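Local structure of negative regulator of ofd1 (Schizosaccharomyces pombe, 3MSV) at residues D230-L235 and A263-S268. The protein directly inhibits Ofd1, stabilises the transcription factor domain Sre1N for hypoxic gene expression, and serves as a nuclear import adaptor. Sequence-based numbering, arbitrary orientation. Where two conformers were deposited one is given.
Sequences DSLRPL and ALWLKS
Leu-232 and Leu-235 lie over one face of the Trp-265 indole, with one carbon of each over a different ring. Leu-232 CB sits 3.8 Å from the centroid of the six-membered ring of Trp-265, 14° off the normal; Leu-235 CD2 stands 4.1 Å from that of the five-membered ring, both CH-pi contacts. The Trp-265 side chain leaves its helix with CG anti to the carbonyl carbon (chi1 -79°), and its ring end reaches the type I turn from Leu-232 to Leu-235. There Leu-232 O, which accepts the Leu-235 N-H, comes within 3.3 Å of Trp-265 CZ2. Leu-232 CD1 fits against the helix backbone, 3.4 Å from Leu-264 O, while Leu-264 CB also meets Leu-235 CD2, the two side chains crossing nearly at right angles. An alanine in place of Trp-265 would probably open a gap beneath both leucines and take away the ring face they rest on. Val-286 of helix 276-302 also touches Trp-265. Against this tight, buried part, the loose side is at Arg-233, exposed and turned from the helix; in the conformer given, its NH2 pairs with Glu-129 and, more loosely, Asp-230 OD1. No hydrogen bond or salt bridge crosses, so apolar fit joins the loop before helix 235-244 to helix 251-267 in this helical-repeat fold.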
loop_
_atom_site.group_PDB
_atom_site.type_symbol
_atom_site.label_atom_id
_atom_site.label_comp_id
_atom_site.label_asym_id
_atom_site.label_seq_id
_atom_site.Cartn_x
_atom_site.Cartn_y
_atom_site.Cartn_z
ATOM N N ASP A 230 4.424 -6.850 -4.373
ATOM C CA ASP A 230 3.527 -7.812 -3.740
ATOM C C ASP A 230 3.484 -7.580 -2.239
ATOM O O ASP A 230 2.419 -7.496 -1.641
ATOM C CB ASP A 230 4.008 -9.255 -3.965
ATOM C CG ASP A 230 3.363 -10.245 -2.968
ATOM O OD1 ASP A 230 2.107 -10.294 -2.971
ATOM O OD2 ASP A 230 4.092 -10.945 -2.183
ATOM N N SER A 231 4.655 -7.495 -1.627
ATOM C CA SER A 231 4.736 -7.351 -0.193
ATOM C C SER A 231 4.107 -6.045 0.307
ATOM O O SER A 231 3.762 -5.932 1.489
ATOM C CB SER A 231 6.194 -7.451 0.277
ATOM O OG SER A 231 6.851 -6.211 0.124
ATOM N N LEU A 232 3.960 -5.064 -0.581
ATOM C CA LEU A 232 3.446 -3.762 -0.170
ATOM C C LEU A 232 1.929 -3.588 -0.377
ATOM O O LEU A 232 1.369 -2.527 -0.075
ATOM C CB LEU A 232 4.210 -2.638 -0.870
ATOM C CG LEU A 232 5.653 -2.459 -0.430
ATOM C CD1 LEU A 232 6.248 -1.266 -1.191
ATOM C CD2 LEU A 232 5.691 -2.248 1.075
ATOM N N ARG A 233 1.261 -4.629 -0.860
ATOM C CA ARG A 233 -0.183 -4.584 -1.062
ATOM C C ARG A 233 -0.942 -4.064 0.168
ATOM O O ARG A 233 -1.907 -3.331 0.041
ATOM C CB ARG A 233 -0.701 -5.972 -1.458
ATOM C CG ARG A 233 -2.140 -6.000 -1.954
ATOM C CD ARG A 233 -2.297 -7.000 -3.105
ATOM N NE ARG A 233 -1.541 -8.232 -2.877
ATOM C CZ ARG A 233 -2.063 -9.343 -2.367
ATOM N NH1 ARG A 233 -3.344 -9.371 -2.041
ATOM N NH2 ARG A 233 -1.304 -10.420 -2.178
ATOM N N PRO A 234 -0.509 -4.464 1.379
ATOM C CA PRO A 234 -1.234 -3.966 2.558
ATOM C C PRO A 234 -1.199 -2.433 2.654
ATOM O O PRO A 234 -2.031 -1.834 3.329
ATOM C CB PRO A 234 -0.485 -4.606 3.729
ATOM C CG PRO A 234 0.100 -5.872 3.155
ATOM C CD PRO A 234 0.493 -5.489 1.738
ATOM N N LEU A 235 -0.253 -1.800 1.968
ATOM C CA LEU A 235 -0.221 -0.332 1.941
ATOM C C LEU A 235 -1.533 0.265 1.409
ATOM O O LEU A 235 -1.848 1.417 1.704
ATOM C CB LEU A 235 0.958 0.174 1.122
ATOM C CG LEU A 235 2.142 0.772 1.877
ATOM C CD1 LEU A 235 2.360 0.199 3.279
ATOM C CD2 LEU A 235 3.390 0.703 1.025
ATOM N N ALA A 263 7.016 6.641 -1.134
ATOM C CA ALA A 263 8.434 6.345 -1.093
ATOM C C ALA A 263 8.694 4.831 -1.088
ATOM O O ALA A 263 9.618 4.352 -1.738
ATOM C CB ALA A 263 9.073 7.027 0.092
ATOM N N LEU A 264 7.858 4.079 -0.379
ATOM C CA LEU A 264 8.005 2.633 -0.329
ATOM C C LEU A 264 7.664 1.964 -1.663
ATOM O O LEU A 264 8.415 1.103 -2.148
ATOM C CB LEU A 264 7.165 2.038 0.803
ATOM C CG LEU A 264 7.775 2.320 2.186
ATOM C CD1 LEU A 264 6.935 1.707 3.297
ATOM C CD2 LEU A 264 9.201 1.793 2.254
ATOM N N TRP A 265 6.531 2.339 -2.247
ATOM C CA TRP A 265 6.181 1.784 -3.532
ATOM C C TRP A 265 7.325 1.980 -4.527
ATOM O O TRP A 265 7.712 1.047 -5.223
ATOM C CB TRP A 265 4.902 2.405 -4.076
ATOM C CG TRP A 265 3.640 1.846 -3.464
ATOM C CD1 TRP A 265 2.746 2.501 -2.654
ATOM C CD2 TRP A 265 3.135 0.508 -3.624
ATOM N NE1 TRP A 265 1.702 1.647 -2.315
ATOM C CE2 TRP A 265 1.928 0.421 -2.896
ATOM C CE3 TRP A 265 3.581 -0.612 -4.321
ATOM C CZ2 TRP A 265 1.172 -0.745 -2.848
ATOM C CZ3 TRP A 265 2.826 -1.776 -4.268
ATOM C CH2 TRP A 265 1.635 -1.832 -3.538
ATOM N N LEU A 266 7.855 3.199 -4.582
ATOM C CA LEU A 266 8.917 3.532 -5.519
ATOM C C LEU A 266 10.154 2.696 -5.227
ATOM O O LEU A 266 10.739 2.077 -6.124
ATOM C CB LEU A 266 9.231 5.021 -5.427
ATOM C CG LEU A 266 8.734 6.047 -6.459
ATOM C CD1 LEU A 266 7.375 5.740 -7.046
ATOM C CD2 LEU A 266 8.787 7.476 -5.872
ATOM N N LYS A 267 10.554 2.654 -3.961
ATOM C CA LYS A 267 11.714 1.866 -3.589
ATOM C C LYS A 267 11.611 0.393 -3.967
ATOM O O LYS A 267 12.614 -0.222 -4.333
ATOM C CB LYS A 267 12.011 1.988 -2.096
ATOM C CG LYS A 267 13.210 1.151 -1.685
ATOM C CD LYS A 267 14.127 1.921 -0.797
ATOM C CE LYS A 267 13.475 2.290 0.492
ATOM N NZ LYS A 267 14.531 2.706 1.421
ATOM N N SER A 268 10.420 -0.191 -3.878
ATOM C CA SER A 268 10.294 -1.612 -4.188
ATOM C C SER A 268 10.705 -1.918 -5.636
ATOM O O SER A 268 10.847 -3.085 -6.023
ATOM C CB SER A 268 8.875 -2.118 -3.921
ATOM O OG SER A 268 7.946 -1.623 -4.873
#